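Long-range contact in phenol hydroxylase component phN (PDB 3U52), which probably hydroxylates phenol and related aromatics at a carboxylate-bridged diiron centre, as the oxygenase component of a bacterial multicomponent monooxygenase: residues A215-M220 / M283-V288. Residues are numbered along the deposited sequence; the frame is centred on the assembly and turned at random.
Sequences AYNGDM and MLPNKV
At the C-terminal end of helix 187-216, the turn toward helix 220-250 meets the loop between helices 254-283 and 291-310, with N217 bonded to both backbone polar groups of N286. N286 N donates to N217 OD1 at 2.8 Å and N217 ND2 to N286 O at 2.9 Å. Both bonds lie in the carbonyl plane on a lone pair; the second is nearly straight (172°), with its acceptor close to the amide plane of N217. This two-point pairing fixes the flip of the amide, and S89 OG and G213 O give OD1 and ND2 further partners. In the helical bundle of the bacterial multicomponent monooxygenases, this turn joins 187-216 and 220-250, two of the four helices that supply iron ligands. Replacing N217 by alanine removes the amide, which would probably leave N286 N and O without these mates and let the 283-288 loop shift. The N286 side chain in turn reaches backbone of the other segment: ND2 donates to Y216 O at 2.8 Å, with 156° at the carbonyl oxygen. With chi1 -73°, CG anti to its carbonyl carbon, the Y216 ring takes V288 CG2 over one face, offset toward the rim, while K287 O lies 3.4 Å from Y216 CD2.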
loop_
_atom_site.group_PDB
_atom_site.type_symbol
_atom_site.label_atom_id
_atom_site.label_comp_id
_atom_site.label_asym_id
_atom_site.label_seq_id
_atom_site.Cartn_x
_atom_site.Cartn_y
_atom_site.Cartn_z
ATOM N N ALA A 215 -11.663 0.571 -14.007
ATOM C CA ALA A 215 -10.735 1.667 -14.308
ATOM C C ALA A 215 -11.505 2.847 -14.888
ATOM O O ALA A 215 -11.204 3.954 -14.528
ATOM C CB ALA A 215 -9.637 1.237 -15.263
ATOM N N TYR A 216 -12.526 2.617 -15.723
ATOM C CA TYR A 216 -13.272 3.738 -16.350
ATOM C C TYR A 216 -14.362 4.326 -15.450
ATOM O O TYR A 216 -14.975 5.332 -15.810
ATOM C CB TYR A 216 -13.896 3.312 -17.665
ATOM C CG TYR A 216 -12.956 3.125 -18.852
ATOM C CD1 TYR A 216 -11.725 2.501 -18.721
ATOM C CD2 TYR A 216 -13.364 3.522 -20.130
ATOM C CE1 TYR A 216 -10.895 2.315 -19.827
ATOM C CE2 TYR A 216 -12.542 3.351 -21.235
ATOM C CZ TYR A 216 -11.321 2.731 -21.081
ATOM O OH TYR A 216 -10.526 2.581 -22.209
ATOM N N ASN A 217 -14.627 3.682 -14.315
ATOM C CA ASN A 217 -15.715 4.069 -13.483
ATOM C C ASN A 217 -15.315 4.407 -12.061
ATOM O O ASN A 217 -16.167 4.483 -11.173
ATOM C CB ASN A 217 -16.848 3.029 -13.551
ATOM C CG ASN A 217 -17.512 3.024 -14.889
ATOM O OD1 ASN A 217 -18.465 3.775 -15.114
ATOM N ND2 ASN A 217 -16.960 2.269 -15.826
ATOM N N GLY A 218 -14.016 4.554 -11.820
ATOM C CA GLY A 218 -13.541 5.144 -10.564
ATOM C C GLY A 218 -13.439 4.201 -9.390
ATOM O O GLY A 218 -13.357 4.637 -8.195
ATOM N N ASP A 219 -13.411 2.905 -9.696
ATOM C CA ASP A 219 -13.460 1.889 -8.636
ATOM C C ASP A 219 -12.018 1.411 -8.407
ATOM O O ASP A 219 -11.527 0.483 -9.076
ATOM C CB ASP A 219 -14.404 0.752 -9.055
ATOM C CG ASP A 219 -14.414 -0.433 -8.080
ATOM O OD1 ASP A 219 -13.900 -0.330 -6.943
ATOM O OD2 ASP A 219 -14.971 -1.488 -8.460
ATOM N N MET A 220 -11.337 2.091 -7.487
ATOM C CA MET A 220 -9.933 1.834 -7.228
ATOM C C MET A 220 -9.688 0.472 -6.613
ATOM O O MET A 220 -8.680 -0.172 -6.935
ATOM C CB MET A 220 -9.362 2.900 -6.319
ATOM C CG MET A 220 -7.886 2.691 -6.001
ATOM S SD MET A 220 -7.273 3.955 -4.828
ATOM C CE MET A 220 -7.611 5.454 -5.749
ATOM N N MET A 283 -24.529 -2.163 -17.507
ATOM C CA MET A 283 -24.335 -1.836 -16.106
ATOM C C MET A 283 -23.214 -0.817 -15.837
ATOM O O MET A 283 -23.171 -0.240 -14.743
ATOM C CB MET A 283 -24.155 -3.078 -15.247
ATOM C CG MET A 283 -25.348 -4.058 -15.259
ATOM S SD MET A 283 -24.908 -5.274 -14.020
ATOM C CE MET A 283 -26.445 -5.959 -13.521
ATOM N N LEU A 284 -22.328 -0.603 -16.806
ATOM C CA LEU A 284 -21.244 0.377 -16.630
ATOM C C LEU A 284 -21.671 1.777 -17.118
ATOM O O LEU A 284 -21.998 1.929 -18.294
ATOM C CB LEU A 284 -19.967 -0.081 -17.360
ATOM C CG LEU A 284 -19.388 -1.469 -17.032
ATOM C CD1 LEU A 284 -18.240 -1.802 -17.980
ATOM C CD2 LEU A 284 -18.936 -1.555 -15.560
ATOM N N PRO A 285 -21.723 2.781 -16.202
ATOM C CA PRO A 285 -22.022 4.162 -16.607
ATOM C C PRO A 285 -21.076 4.694 -17.693
ATOM O O PRO A 285 -21.564 5.220 -18.719
ATOM C CB PRO A 285 -21.897 4.954 -15.286
ATOM C CG PRO A 285 -22.307 3.955 -14.233
ATOM C CD PRO A 285 -21.666 2.652 -14.715
ATOM N N ASN A 286 -19.754 4.541 -17.481
ATOM C CA ASN A 286 -18.759 4.788 -18.542
ATOM C C ASN A 286 -18.363 3.497 -19.222
ATOM O O ASN A 286 -17.878 2.575 -18.545
ATOM C CB ASN A 286 -17.510 5.543 -18.015
ATOM C CG ASN A 286 -17.893 6.785 -17.223
ATOM O OD1 ASN A 286 -18.797 7.518 -17.630
ATOM N ND2 ASN A 286 -17.250 7.011 -16.093
ATOM N N LYS A 287 -18.535 3.462 -20.558
ATOM C CA LYS A 287 -18.367 2.254 -21.353
ATOM C C LYS A 287 -16.903 2.051 -21.711
ATOM O O LYS A 287 -16.187 3.024 -21.969
ATOM C CB LYS A 287 -19.177 2.317 -22.670
ATOM C CG LYS A 287 -20.652 2.732 -22.558
ATOM C CD LYS A 287 -21.539 1.717 -21.759
ATOM C CE LYS A 287 -22.935 2.328 -21.493
ATOM N NZ LYS A 287 -23.746 1.434 -20.545
ATOM N N VAL A 288 -16.469 0.798 -21.739
ATOM C CA VAL A 288 -15.107 0.430 -22.165
ATOM C C VAL A 288 -15.127 0.122 -23.677
ATOM O O VAL A 288 -14.439 0.755 -24.487
ATOM C CB VAL A 288 -14.562 -0.816 -21.386
ATOM C CG1 VAL A 288 -13.073 -1.100 -21.770
ATOM C CG2 VAL A 288 -14.670 -0.608 -19.896
#